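Local coordinates for tudor and KH domain-containing protein homolog (Bombyx mori, PDB 5VQH) that takes part in primary piRNA biogenesis, its extended Tudor domain, the part described here, recognising symmetrically dimethylated arginines of the Piwi proteins Siwi and Ago3, at residues H68-R71 against G76-V79; W89-V94 against C128-D133; H95-N100 against S105-D110; V111-Y116 against E120-H125. One frame throughout, in Å; residues are numbered along the deposited sequence.

Interaction 1: residues H68-R71 against G76-V79; sequences HTLR and GQVV
Leu-70 carries the first segment's side of this contact, setting one methyl branch against an apolar side chain and the other against a polar one. The apolar meeting is with Val-79: Leu-70 CD1 lies 4.0 Å from Val-79 CG1, and the two side chains cross at about a right angle. Val-79 is buried in strand 78-82, and its CG1 stands anti to the carbonyl carbon (chi1 -66°), the branch that the leucine meets.

The second meeting is between a methyl and an amide. Leu-70 CD2 comes to 3.3 Å from Gln-77 NE2, the leucine and the glutamine arriving from opposite directions. An extended chain, with CG anti to the backbone N (chi1 -173°), carries the Gln-77 amide across to the loop. Its other end is fixed locally, since Gln-77 OE1 accepts a hydrogen bond from the backbone N of Ser-74, in the short link between the two segments.

No hydrogen bond joins 68-71 to 76-79 directly. Leu-70 also rests on Leu-127, while His-68 ties the loop to the neighbouring edge strand 128-129 through bonds to Glu-129. The loop that follows helix 62-66 is thus laid over the start of strand 78-82 in the Tudor domain, and the pair of segments coheres through van der Waals packing, Gln-77 OE1 and the His-68 ring nitrogens finding their hydrogen-bond partners elsewhere.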
loop_
_atom_site.group_PDB
_atom_site.type_symbol
_atom_site.label_atom_id
_atom_site.label_comp_id
_atom_site.label_asym_id
_atom_site.label_seq_id
_atom_site.Cartn_x
_atom_site.Cartn_y
_atom_site.Cartn_z
ATOM N N HIS A 68 15.506 18.701 -10.079
ATOM C CA HIS A 68 14.346 17.845 -10.315
ATOM C C HIS A 68 13.058 18.516 -9.828
ATOM O O HIS A 68 12.154 17.860 -9.303
ATOM C CB HIS A 68 14.547 16.504 -9.654
ATOM C CG HIS A 68 15.725 15.766 -10.192
ATOM N ND1 HIS A 68 15.665 15.025 -11.349
ATOM C CD2 HIS A 68 17.009 15.694 -9.767
ATOM C CE1 HIS A 68 16.851 14.509 -11.603
ATOM N NE2 HIS A 68 17.685 14.896 -10.658
ATOM N N THR A 69 13.012 19.836 -10.021
ATOM C CA THR A 69 11.837 20.645 -9.797
ATOM C C THR A 69 10.764 20.274 -10.809
ATOM O O THR A 69 11.047 20.126 -11.993
ATOM C CB THR A 69 12.187 22.149 -9.887
ATOM O OG1 THR A 69 12.800 22.565 -8.651
ATOM C CG2 THR A 69 10.953 22.984 -10.099
ATOM N N LEU A 70 9.542 20.076 -10.318
ATOM C CA LEU A 70 8.385 19.802 -11.177
ATOM C C LEU A 70 7.796 21.117 -11.643
ATOM O O LEU A 70 7.320 21.904 -10.801
ATOM C CB LEU A 70 7.289 19.063 -10.414
ATOM C CG LEU A 70 7.350 17.552 -10.322
ATOM C CD1 LEU A 70 6.136 17.102 -9.542
ATOM C CD2 LEU A 70 7.395 16.883 -11.673
ATOM N N ARG A 71 7.829 21.384 -12.947
ATOM C CA ARG A 71 7.148 22.571 -13.447
ATOM C C ARG A 71 5.692 22.240 -13.774
ATOM O O ARG A 71 4.838 23.122 -13.727
ATOM C CB ARG A 71 7.847 23.151 -14.669
ATOM C CG ARG A 71 9.290 23.599 -14.455
ATOM C CD ARG A 71 10.081 23.443 -15.750
ATOM N NE ARG A 71 9.885 22.108 -16.343
ATOM C CZ ARG A 71 10.507 21.660 -17.431
ATOM N NH1 ARG A 71 11.400 22.422 -18.063
ATOM N NH2 ARG A 71 10.240 20.435 -17.881
ATOM N N GLY A 76 -1.692 10.552 -12.041
ATOM C CA GLY A 76 -1.148 9.308 -12.538
ATOM C C GLY A 76 0.345 9.367 -12.676
ATOM O O GLY A 76 0.956 8.376 -13.012
ATOM N N GLN A 77 0.943 10.528 -12.410
ATOM C CA GLN A 77 2.390 10.701 -12.551
ATOM C C GLN A 77 3.115 10.120 -11.361
ATOM O O GLN A 77 2.713 10.332 -10.235
ATOM C CB GLN A 77 2.731 12.163 -12.628
ATOM C CG GLN A 77 4.191 12.476 -12.937
ATOM C CD GLN A 77 4.438 13.976 -13.170
ATOM O OE1 GLN A 77 3.518 14.723 -13.429
ATOM N NE2 GLN A 77 5.691 14.410 -13.076
ATOM N N VAL A 78 4.222 9.429 -11.621
ATOM C CA VAL A 78 5.106 8.940 -10.554
ATOM C C VAL A 78 6.195 9.965 -10.215
ATOM O O VAL A 78 6.923 10.418 -11.102
ATOM C CB VAL A 78 5.754 7.606 -10.936
ATOM C CG1 VAL A 78 6.661 7.110 -9.834
ATOM C CG2 VAL A 78 4.690 6.577 -11.306
ATOM N N VAL A 79 6.312 10.279 -8.923
ATOM C CA VAL A 79 7.144 11.367 -8.418
ATOM C C VAL A 79 7.926 11.004 -7.130
ATOM O O VAL A 79 7.769 9.913 -6.556
ATOM C CB VAL A 79 6.246 12.571 -8.089
ATOM C CG1 VAL A 79 5.614 13.146 -9.365
ATOM C CG2 VAL A 79 5.158 12.166 -7.077
#

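Interaction 2: residues W89-V94 against C128-D133. With 2MR (n3, n4-dimethylarginine), chain C.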
loop_
_atom_site.group_PDB
_atom_site.type_symbol
_atom_site.label_atom_id
_atom_site.label_comp_id
_atom_site.label_asym_id
_atom_site.label_seq_id
_atom_site.Cartn_x
_atom_site.Cartn_y
_atom_site.Cartn_z
ATOM N N TRP A 89 12.041 10.291 1.756
ATOM C CA TRP A 89 11.551 10.389 0.381
ATOM C C TRP A 89 11.141 9.038 -0.177
ATOM O O TRP A 89 11.839 8.022 -0.006
ATOM C CB TRP A 89 12.608 11.044 -0.537
ATOM C CG TRP A 89 12.758 12.527 -0.267
ATOM C CD1 TRP A 89 13.517 13.112 0.701
ATOM C CD2 TRP A 89 12.081 13.591 -0.928
ATOM N NE1 TRP A 89 13.376 14.478 0.672
ATOM C CE2 TRP A 89 12.497 14.798 -0.321
ATOM C CE3 TRP A 89 11.171 13.650 -1.980
ATOM C CZ2 TRP A 89 12.030 16.024 -0.724
ATOM C CZ3 TRP A 89 10.725 14.862 -2.372
ATOM C CH2 TRP A 89 11.155 16.040 -1.745
ATOM N N TYR A 90 10.013 9.047 -0.888
ATOM C CA TYR A 90 9.370 7.831 -1.372
ATOM C C TYR A 90 8.852 8.027 -2.805
ATOM O O TYR A 90 8.699 9.146 -3.315
ATOM C CB TYR A 90 8.244 7.429 -0.409
ATOM C CG TYR A 90 8.742 7.107 0.976
ATOM C CD1 TYR A 90 9.259 5.865 1.259
ATOM C CD2 TYR A 90 8.727 8.050 2.004
ATOM C CE1 TYR A 90 9.742 5.552 2.518
ATOM C CE2 TYR A 90 9.218 7.750 3.271
ATOM C CZ TYR A 90 9.720 6.481 3.522
ATOM O OH TYR A 90 10.230 6.085 4.755
ATOM N N ARG A 91 8.614 6.916 -3.462
ATOM C CA ARG A 91 8.042 6.920 -4.761
ATOM C C ARG A 91 6.555 6.881 -4.536
ATOM O O ARG A 91 6.055 5.997 -3.812
ATOM C CB ARG A 91 8.478 5.694 -5.554
ATOM C CG ARG A 91 9.973 5.551 -5.674
ATOM C CD ARG A 91 10.428 4.386 -6.566
ATOM N NE ARG A 91 10.024 3.040 -6.158
ATOM C CZ ARG A 91 10.292 1.933 -6.861
ATOM N NH1 ARG A 91 10.964 1.998 -8.018
ATOM N NH2 ARG A 91 9.873 0.755 -6.435
ATOM N N ALA A 92 5.848 7.822 -5.161
ATOM C CA ALA A 92 4.407 7.901 -5.037
ATOM C C ALA A 92 3.784 8.226 -6.386
ATOM O O ALA A 92 4.441 8.781 -7.263
ATOM C CB ALA A 92 4.064 8.970 -4.052
ATOM N N ARG A 93 2.508 7.893 -6.538
ATOM C CA ARG A 93 1.749 8.212 -7.741
ATOM C C ARG A 93 0.698 9.263 -7.360
ATOM O O ARG A 93 -0.013 9.091 -6.394
ATOM C CB ARG A 93 1.080 6.950 -8.284
ATOM C CG ARG A 93 0.388 7.117 -9.623
ATOM C CD ARG A 93 -0.415 5.883 -10.027
ATOM N NE ARG A 93 0.425 4.705 -10.338
ATOM C CZ ARG A 93 1.252 4.575 -11.392
ATOM N NH1 ARG A 93 1.431 5.541 -12.299
ATOM N NH2 ARG A 93 1.936 3.457 -11.530
ATOM N N VAL A 94 0.605 10.343 -8.124
ATOM C CA VAL A 94 -0.367 11.371 -7.870
ATOM C C VAL A 94 -1.729 10.795 -8.192
ATOM O O VAL A 94 -1.978 10.420 -9.344
ATOM C CB VAL A 94 -0.064 12.612 -8.740
ATOM C CG1 VAL A 94 -1.138 13.663 -8.555
ATOM C CG2 VAL A 94 1.304 13.213 -8.347
ATOM N N CYS A 128 8.978 16.319 -6.132
ATOM C CA CYS A 128 10.078 16.469 -7.052
ATOM C C CYS A 128 9.934 15.486 -8.166
ATOM O O CYS A 128 9.232 14.495 -8.018
ATOM C CB CYS A 128 11.394 16.203 -6.345
ATOM S SG CYS A 128 11.899 17.536 -5.266
ATOM N N GLU A 129 10.600 15.744 -9.286
ATOM C CA GLU A 129 10.627 14.768 -10.343
ATOM C C GLU A 129 11.442 13.571 -9.850
ATOM O O GLU A 129 12.510 13.722 -9.245
ATOM C CB GLU A 129 11.262 15.324 -11.614
ATOM C CG GLU A 129 11.299 14.310 -12.779
ATOM C CD GLU A 129 12.709 13.996 -13.323
ATOM O OE1 GLU A 129 13.643 14.813 -13.129
ATOM O OE2 GLU A 129 12.887 12.930 -13.964
ATOM N N LEU A 130 10.920 12.386 -10.123
ATOM C CA LEU A 130 11.635 11.146 -9.851
ATOM C C LEU A 130 12.655 10.822 -10.970
ATOM O O LEU A 130 12.289 10.583 -12.093
ATOM C CB LEU A 130 10.647 9.979 -9.655
ATOM C CG LEU A 130 11.286 8.668 -9.179
ATOM C CD1 LEU A 130 11.943 8.802 -7.794
ATOM C CD2 LEU A 130 10.305 7.515 -9.189
ATOM N N ARG A 131 13.934 10.837 -10.627
ATOM C CA ARG A 131 15.012 10.367 -11.494
ATOM C C ARG A 131 14.721 8.973 -12.049
ATOM O O ARG A 131 14.368 8.055 -11.298
ATOM C CB ARG A 131 16.307 10.297 -10.694
ATOM C CG ARG A 131 17.286 11.400 -10.965
ATOM C CD ARG A 131 18.696 10.836 -10.919
ATOM N NE ARG A 131 18.954 10.179 -9.637
ATOM C CZ ARG A 131 19.825 9.188 -9.440
ATOM N NH1 ARG A 131 19.983 8.671 -8.224
ATOM N NH2 ARG A 131 20.546 8.707 -10.452
ATOM N N ALA A 132 14.907 8.806 -13.350
ATOM C CA ALA A 132 14.419 7.618 -14.037
ATOM C C ALA A 132 14.990 6.284 -13.531
ATOM O O ALA A 132 14.300 5.274 -13.554
ATOM C CB ALA A 132 14.648 7.759 -15.543
ATOM N N ASP A 133 16.235 6.264 -13.080
ATOM C CA ASP A 133 16.813 5.011 -12.582
ATOM C C ASP A 133 16.155 4.519 -11.278
ATOM O O ASP A 133 16.221 3.324 -10.931
ATOM C CB ASP A 133 18.329 5.129 -12.400
ATOM C CG ASP A 133 18.704 6.078 -11.306
ATOM O OD1 ASP A 133 18.215 7.215 -11.341
ATOM O OD2 ASP A 133 19.496 5.704 -10.408
HETATM N N 2MR C . 9.403 3.650 9.425
HETATM C CA 2MR C . 8.864 4.961 9.016
HETATM C CB 2MR C . 7.953 4.770 7.808
HETATM C CG 2MR C . 8.577 3.906 6.713
HETATM C CD 2MR C . 7.881 4.278 5.418
HETATM N NE 2MR C . 6.490 3.908 5.505
HETATM C CZ 2MR C . 5.623 4.339 4.615
HETATM N NH1 2MR C . 6.030 5.106 3.714
HETATM C CQ1 2MR C . 5.227 5.667 2.650
HETATM N NH2 2MR C . 4.341 3.979 4.674
HETATM C CQ2 2MR C . 3.790 3.113 5.706
HETATM C C 2MR C . 8.083 5.719 10.081
HETATM O O 2MR C . 7.359 6.694 9.803
HETATM O OXT 2MR C . 8.143 5.404 11.273
#
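Segment 89-94, on strand 89-98 of the Tudor core, presents Tyr-90 to the dimethylarginine pocket and brings Trp-89 and the aliphatic part of Arg-91 against segment 128-133. Cys-128 SG lies 3.9 Å from Trp-89 CH2, a sulfur-aromatic contact in which the sulfur stands oblique to the six-membered ring, 52° off its normal. Further along, Leu-130 CD2 packs on the aliphatic part of Arg-91, 4.0 Å from its CG. Beyond that the arginine chain bends at chi3 (-61°), and its guanidinium is held by Asp-115 through a salt bridge and by the carbonyls of Leu-134 and Leu-137.

In the pocket, NH1 of the ligand sits 3.8 Å above the centre of the Tyr-90 ring, while the ligand's CD approaches Tyr-90 OH, which is hydrogen-bonded to Asp-86. Replacing Tyr-90 by an alanine would probably strip the methylated guanidinium of this aromatic face and leave Asp-86 without its hydroxyl partner.

Strand 89-98 runs between strands 78-82 and 108-113. Val-78 and Ala-80 of the former touch Leu-130 and Trp-89, and helix 43-59 packs against Tyr-90 through Val-52 and against Arg-91 through Leu-51 and Met-55.

Interaction 3: residues H95-N100 against S105-D110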
loop_
_atom_site.group_PDB
_atom_site.type_symbol
_atom_site.label_atom_id
_atom_site.label_comp_id
_atom_site.label_asym_id
_atom_site.label_seq_id
_atom_site.Cartn_x
_atom_site.Cartn_y
_atom_site.Cartn_z
ATOM N N HIS A 95 -2.608 10.679 -7.198
ATOM C CA HIS A 95 -3.925 10.109 -7.440
ATOM C C HIS A 95 -4.952 11.178 -7.761
ATOM O O HIS A 95 -5.845 10.967 -8.578
ATOM C CB HIS A 95 -4.396 9.281 -6.253
ATOM C CG HIS A 95 -5.840 8.879 -6.334
ATOM N ND1 HIS A 95 -6.849 9.563 -5.671
ATOM C CD2 HIS A 95 -6.452 7.882 -7.021
ATOM C CE1 HIS A 95 -8.015 8.998 -5.941
ATOM N NE2 HIS A 95 -7.800 7.968 -6.747
ATOM N N ASP A 96 -4.824 12.333 -7.124
ATOM C CA ASP A 96 -5.690 13.445 -7.429
ATOM C C ASP A 96 -5.044 14.761 -7.002
ATOM O O ASP A 96 -4.086 14.761 -6.248
ATOM C CB ASP A 96 -7.007 13.243 -6.691
ATOM C CG ASP A 96 -8.088 14.130 -7.201
ATOM O OD1 ASP A 96 -7.869 14.761 -8.278
ATOM O OD2 ASP A 96 -9.135 14.201 -6.512
ATOM N N ILE A 97 -5.561 15.868 -7.507
ATOM C CA ILE A 97 -5.123 17.187 -7.095
ATOM C C ILE A 97 -6.334 17.983 -6.636
ATOM O O ILE A 97 -7.343 18.030 -7.332
ATOM C CB ILE A 97 -4.451 17.917 -8.247
ATOM C CG1 ILE A 97 -3.196 17.169 -8.640
ATOM C CG2 ILE A 97 -4.047 19.338 -7.849
ATOM C CD1 ILE A 97 -2.613 17.662 -9.951
ATOM N N ARG A 98 -6.259 18.582 -5.454
ATOM C CA ARG A 98 -7.373 19.384 -4.994
ATOM C C ARG A 98 -6.917 20.814 -4.597
ATOM O O ARG A 98 -5.783 21.048 -4.154
ATOM C CB ARG A 98 -8.144 18.642 -3.880
ATOM C CG ARG A 98 -7.546 18.812 -2.514
ATOM C CD ARG A 98 -8.486 18.557 -1.330
ATOM N NE ARG A 98 -7.703 18.851 -0.101
ATOM C CZ ARG A 98 -7.711 18.176 1.060
ATOM N NH1 ARG A 98 -8.506 17.118 1.276
ATOM N NH2 ARG A 98 -6.890 18.583 2.032
ATOM N N PRO A 99 -7.804 21.795 -4.776
ATOM C CA PRO A 99 -7.433 23.172 -4.469
ATOM C C PRO A 99 -7.339 23.402 -2.987
ATOM O O PRO A 99 -7.864 22.619 -2.209
ATOM C CB PRO A 99 -8.629 23.962 -4.984
ATOM C CG PRO A 99 -9.772 23.025 -4.774
ATOM C CD PRO A 99 -9.232 21.671 -5.109
ATOM N N ASN A 100 -6.657 24.480 -2.621
ATOM C CA ASN A 100 -6.746 25.074 -1.287
ATOM C C ASN A 100 -7.253 26.522 -1.444
ATOM O O ASN A 100 -6.544 27.379 -1.976
ATOM C CB ASN A 100 -5.386 25.045 -0.560
ATOM C CG ASN A 100 -5.449 25.682 0.842
ATOM O OD1 ASN A 100 -6.382 26.405 1.155
ATOM N ND2 ASN A 100 -4.445 25.427 1.677
ATOM N N SER A 105 -1.180 29.574 -3.671
ATOM C CA SER A 105 0.136 29.019 -4.011
ATOM C C SER A 105 0.244 27.516 -3.794
ATOM O O SER A 105 1.318 26.935 -4.030
ATOM C CB SER A 105 1.190 29.653 -3.117
ATOM O OG SER A 105 0.960 29.252 -1.774
ATOM N N GLN A 106 -0.831 26.895 -3.302
ATOM C CA GLN A 106 -0.774 25.508 -2.853
ATOM C C GLN A 106 -1.959 24.690 -3.245
ATOM O O GLN A 106 -2.960 24.650 -2.543
ATOM C CB GLN A 106 -0.663 25.427 -1.329
ATOM C CG GLN A 106 0.703 25.815 -0.815
ATOM C CD GLN A 106 1.179 24.907 0.290
ATOM O OE1 GLN A 106 0.379 24.347 1.034
ATOM N NE2 GLN A 106 2.490 24.758 0.406
ATOM N N GLN A 107 -1.827 23.997 -4.352
ATOM C CA GLN A 107 -2.644 22.844 -4.548
ATOM C C GLN A 107 -2.054 21.748 -3.707
ATOM O O GLN A 107 -0.868 21.773 -3.342
ATOM C CB GLN A 107 -2.670 22.404 -5.978
ATOM C CG GLN A 107 -3.616 23.184 -6.826
ATOM C CD GLN A 107 -2.915 24.230 -7.614
ATOM O OE1 GLN A 107 -2.200 23.924 -8.573
ATOM N NE2 GLN A 107 -3.112 25.480 -7.230
ATOM N N VAL A 108 -2.897 20.785 -3.403
ATOM C CA VAL A 108 -2.504 19.671 -2.593
ATOM C C VAL A 108 -2.806 18.406 -3.403
ATOM O O VAL A 108 -3.847 18.290 -4.090
ATOM C CB VAL A 108 -3.169 19.732 -1.202
ATOM C CG1 VAL A 108 -4.669 19.779 -1.299
ATOM C CG2 VAL A 108 -2.772 18.539 -0.365
ATOM N N ALA A 109 -1.853 17.480 -3.390
ATOM C CA ALA A 109 -1.983 16.257 -4.180
ATOM C C ALA A 109 -2.249 15.071 -3.264
ATOM O O ALA A 109 -1.623 14.941 -2.226
ATOM C CB ALA A 109 -0.732 16.027 -4.968
ATOM N N ASP A 110 -3.205 14.246 -3.633
ATOM C CA ASP A 110 -3.469 13.035 -2.933
ATOM C C ASP A 110 -2.495 12.082 -3.570
ATOM O O ASP A 110 -2.658 11.772 -4.744
ATOM C CB ASP A 110 -4.911 12.608 -3.201
ATOM C CG ASP A 110 -5.240 11.240 -2.652
ATOM O OD1 ASP A 110 -4.391 10.660 -1.952
ATOM O OD2 ASP A 110 -6.355 10.741 -2.959
#
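A beta hairpin of the Tudor sheet, carrying a classic beta bulge, brings 95-100 antiparallel to 105-110, the short strand axes 4.5 Å apart at closest approach. At the bulge His-95 and Asp-96 both face Asp-110, whose carbonyl O accepts from two backbone amides: His-95 N at 2.7 Å, nearly in line with the carbonyl, and Asp-96 N at 3.3 Å, in the carbonyl plane on a lone pair. Asp-110 N returns a bond to Asp-96 O. Farther on, Arg-98 and Val-108 form a hydrogen-bonded pair with both bonds nearly straight, and the non-hydrogen-bonded pair Ile-97 and Ala-109 lies between this pair and that of Asp-96 with Asp-110.

The bulge also places two side chains alongside each other. His-95 ND1 donates to Asp-110 OD2 over 3.0 Å, but the fit is bent: ring and carboxylate planes are 70° apart, and the nitrogen meets the oxygen from above the carboxylate plane. The negative charge would probably favour a protonated imidazole. Asp-96 turns its own OD1 back to Ile-97 N, 2.7 Å away.

Arg-98 and Val-108 run side by side on the face that Asp-96 and Asp-110 share. CG of Arg-98 lies between its backbone N and carbonyl carbon (chi1 84°), which brings it to 3.3 Å from Val-108 CG1. Ile-97 points to the other face, with Ala-109, and its CG2 packs 3.8 Å from Gln-107 CB.

Strand 119-123 continues the sheet beyond 108-110: Tyr-121 touches Val-108 and Asp-110 and forms a cation-pi pair with Arg-98, while Ala-109 shares backbone bonds with Val-122.

Interaction 4: residues V111-Y116 against E120-H125. With 2MR (n3, n4-dimethylarginine), chain C.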
loop_
_atom_site.group_PDB
_atom_site.type_symbol
_atom_site.label_atom_id
_atom_site.label_comp_id
_atom_site.label_asym_id
_atom_site.label_seq_id
_atom_site.Cartn_x
_atom_site.Cartn_y
_atom_site.Cartn_z
ATOM N N VAL A 111 -1.483 11.631 -2.819
ATOM C CA VAL A 111 -0.464 10.683 -3.330
ATOM C C VAL A 111 -0.496 9.292 -2.700
ATOM O O VAL A 111 -0.770 9.125 -1.523
ATOM C CB VAL A 111 0.957 11.240 -3.211
ATOM C CG1 VAL A 111 1.035 12.603 -3.884
ATOM C CG2 VAL A 111 1.415 11.354 -1.782
ATOM N N PHE A 112 -0.258 8.294 -3.530
ATOM C CA PHE A 112 -0.236 6.894 -3.134
ATOM C C PHE A 112 1.220 6.429 -3.121
ATOM O O PHE A 112 1.873 6.397 -4.185
ATOM C CB PHE A 112 -1.017 6.128 -4.143
ATOM C CG PHE A 112 -0.923 4.647 -4.002
ATOM C CD1 PHE A 112 -1.634 3.986 -3.020
ATOM C CD2 PHE A 112 -0.192 3.893 -4.900
ATOM C CE1 PHE A 112 -1.584 2.606 -2.928
ATOM C CE2 PHE A 112 -0.155 2.509 -4.804
ATOM C CZ PHE A 112 -0.850 1.873 -3.829
ATOM N N TYR A 113 1.732 6.126 -1.916
ATOM C CA TYR A 113 3.096 5.642 -1.715
ATOM C C TYR A 113 3.209 4.203 -2.222
ATOM O O TYR A 113 2.707 3.246 -1.614
ATOM C CB TYR A 113 3.472 5.764 -0.254
ATOM C CG TYR A 113 3.557 7.214 0.182
ATOM C CD1 TYR A 113 4.692 7.965 -0.073
ATOM C CD2 TYR A 113 2.506 7.824 0.801
ATOM C CE1 TYR A 113 4.781 9.278 0.301
ATOM C CE2 TYR A 113 2.567 9.150 1.176
ATOM C CZ TYR A 113 3.701 9.869 0.923
ATOM O OH TYR A 113 3.746 11.185 1.304
ATOM N N LEU A 114 3.872 4.080 -3.376
ATOM C CA LEU A 114 3.800 2.896 -4.239
ATOM C C LEU A 114 4.425 1.609 -3.658
ATOM O O LEU A 114 4.062 0.532 -4.056
ATOM C CB LEU A 114 4.506 3.214 -5.562
ATOM C CG LEU A 114 3.730 4.042 -6.555
ATOM C CD1 LEU A 114 4.653 4.645 -7.589
ATOM C CD2 LEU A 114 2.698 3.202 -7.225
ATOM N N ASP A 115 5.410 1.759 -2.788
ATOM C CA ASP A 115 6.076 0.646 -2.101
ATOM C C ASP A 115 5.460 0.230 -0.737
ATOM O O ASP A 115 5.946 -0.675 -0.086
ATOM C CB ASP A 115 7.551 1.026 -1.932
ATOM C CG ASP A 115 8.240 1.215 -3.286
ATOM O OD1 ASP A 115 8.146 0.283 -4.080
ATOM O OD2 ASP A 115 8.868 2.264 -3.557
ATOM N N TYR A 116 4.363 0.868 -0.358
ATOM C CA TYR A 116 3.817 0.758 0.978
ATOM C C TYR A 116 2.310 0.667 0.967
ATOM O O TYR A 116 1.764 -0.193 1.633
ATOM C CB TYR A 116 4.269 1.957 1.812
ATOM C CG TYR A 116 5.742 1.901 2.128
ATOM C CD1 TYR A 116 6.232 1.093 3.146
ATOM C CD2 TYR A 116 6.650 2.598 1.374
ATOM C CE1 TYR A 116 7.595 1.042 3.427
ATOM C CE2 TYR A 116 7.995 2.556 1.644
ATOM C CZ TYR A 116 8.474 1.771 2.654
ATOM O OH TYR A 116 9.848 1.729 2.882
ATOM N N GLU A 120 -1.412 9.919 1.412
ATOM C CA GLU A 120 -1.419 11.175 2.137
ATOM C C GLU A 120 -1.599 12.345 1.160
ATOM O O GLU A 120 -1.357 12.219 -0.029
ATOM C CB GLU A 120 -0.092 11.399 2.875
ATOM C CG GLU A 120 0.272 10.396 3.964
ATOM C CD GLU A 120 -0.639 10.470 5.199
ATOM O OE1 GLU A 120 -1.012 11.614 5.621
ATOM O OE2 GLU A 120 -0.963 9.364 5.733
ATOM N N TYR A 121 -2.015 13.484 1.696
ATOM C CA TYR A 121 -2.223 14.700 0.944
ATOM C C TYR A 121 -0.958 15.497 1.152
ATOM O O TYR A 121 -0.605 15.789 2.287
ATOM C CB TYR A 121 -3.407 15.487 1.512
ATOM C CG TYR A 121 -4.768 14.924 1.179
ATOM C CD1 TYR A 121 -5.231 14.940 -0.123
ATOM C CD2 TYR A 121 -5.594 14.408 2.174
ATOM C CE1 TYR A 121 -6.468 14.443 -0.441
ATOM C CE2 TYR A 121 -6.841 13.901 1.877
ATOM C CZ TYR A 121 -7.266 13.918 0.568
ATOM O OH TYR A 121 -8.512 13.427 0.234
ATOM N N VAL A 122 -0.263 15.801 0.065
ATOM C CA VAL A 122 0.995 16.513 0.110
ATOM C C VAL A 122 0.833 17.734 -0.763
ATOM O O VAL A 122 0.199 17.690 -1.814
ATOM C CB VAL A 122 2.143 15.624 -0.422
ATOM C CG1 VAL A 122 3.378 16.439 -0.792
ATOM C CG2 VAL A 122 2.514 14.582 0.621
ATOM N N ALA A 123 1.387 18.838 -0.313
ATOM C CA ALA A 123 1.346 20.063 -1.070
ATOM C C ALA A 123 2.164 19.805 -2.303
ATOM O O ALA A 123 3.226 19.202 -2.214
ATOM C CB ALA A 123 1.967 21.186 -0.266
ATOM N N THR A 124 1.687 20.248 -3.447
ATOM C CA THR A 124 2.414 19.992 -4.654
ATOM C C THR A 124 3.751 20.694 -4.679
ATOM O O THR A 124 4.644 20.286 -5.405
ATOM C CB THR A 124 1.626 20.386 -5.909
ATOM O OG1 THR A 124 1.347 21.764 -5.871
ATOM C CG2 THR A 124 0.309 19.614 -6.005
ATOM N N HIS A 125 3.911 21.720 -3.857
ATOM C CA HIS A 125 5.159 22.486 -3.802
ATOM C C HIS A 125 6.363 21.611 -3.437
ATOM O O HIS A 125 7.480 21.875 -3.871
ATOM C CB HIS A 125 5.011 23.636 -2.793
ATOM C CG HIS A 125 6.266 24.412 -2.590
ATOM N ND1 HIS A 125 7.148 24.151 -1.556
ATOM C CD2 HIS A 125 6.812 25.428 -3.305
ATOM C CE1 HIS A 125 8.174 24.984 -1.635
ATOM N NE2 HIS A 125 7.995 25.767 -2.688
HETATM N N 2MR C . 9.403 3.650 9.425
HETATM C CA 2MR C . 8.864 4.961 9.016
HETATM C CB 2MR C . 7.953 4.770 7.808
HETATM C CG 2MR C . 8.577 3.906 6.713
HETATM C CD 2MR C . 7.881 4.278 5.418
HETATM N NE 2MR C . 6.490 3.908 5.505
HETATM C CZ 2MR C . 5.623 4.339 4.615
HETATM N NH1 2MR C . 6.030 5.106 3.714
HETATM C CQ1 2MR C . 5.227 5.667 2.650
HETATM N NH2 2MR C . 4.341 3.979 4.674
HETATM C CQ2 2MR C . 3.790 3.113 5.706
HETATM C C 2MR C . 8.083 5.719 10.081
HETATM O O 2MR C . 7.359 6.694 9.803
HETATM O OXT 2MR C . 8.143 5.404 11.273
#
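Glu-120 pairs with Val-111 as an antiparallel hydrogen-bonded couple: Val-111 N gives a nearly straight bond to Glu-120 O at 2.9 Å, and Glu-120 N returns one of 3.1 Å to Val-111 O. The Glu-120 side chain first follows the rim of Tyr-113, with CG 3.8 Å from Tyr-113 CE2 and CB in the ring plane at the edge. A bend at chi2 (-68°) then leads the carboxylate away to a salt bridge with Arg-84.

Two residues on, Val-122 directs CG2, anti to its carbonyl carbon, into the angle between two partners. It lies 3.7 Å from Tyr-113 OH and 4.2 Å from Val-111 CG2. The tyrosine hydroxyl bonds to the carbonyl of Val-82, which fixes the far end of the ring.

The near end of that ring serves the ligand, whose methyl CQ1 comes to 3.4 Å from Tyr-113 CG. Beyond the strand, Tyr-116 lays one face under the guanidinium, with the ligand's CZ 3.5 Å above the plane and offset toward the rim. A serine in place of Tyr-116 would probably open a gap beneath the guanidinium and leave it freer to tilt.

Tyr-90 and Phe-83 add their rings, and Asp-118 hydrogen-bonds the ligand. Such an aromatic cage, built from the end of strand 108-113 with the loop after it and from the 78-82/89-98 hairpin, is the methylarginine-reading site of Tudor domains.

All four contacts reach one antiparallel sheet of the Tudor domain, though 68-71 and most of 128-133 are not strand. Interactions 2 and 4 are buried and both reach the dimethylarginine, joined by backbone bonds between strands 89-98 and 108-113; interaction 1 is partly buried, and interaction 3 lies at the surface. Strand 89-98 serves interactions 2 and 3, strand 108-113 interactions 3 and 4. The chemistry follows position: interactions 1 and 2 connect through side-chain packing without direct hydrogen bonds, interaction 3 is chiefly backbone pairing with charged side chains, and interaction 4 combines one bridge with aromatic packing. Interactions 1 and 2 also touch, where His-68 O meets Glu-129 N.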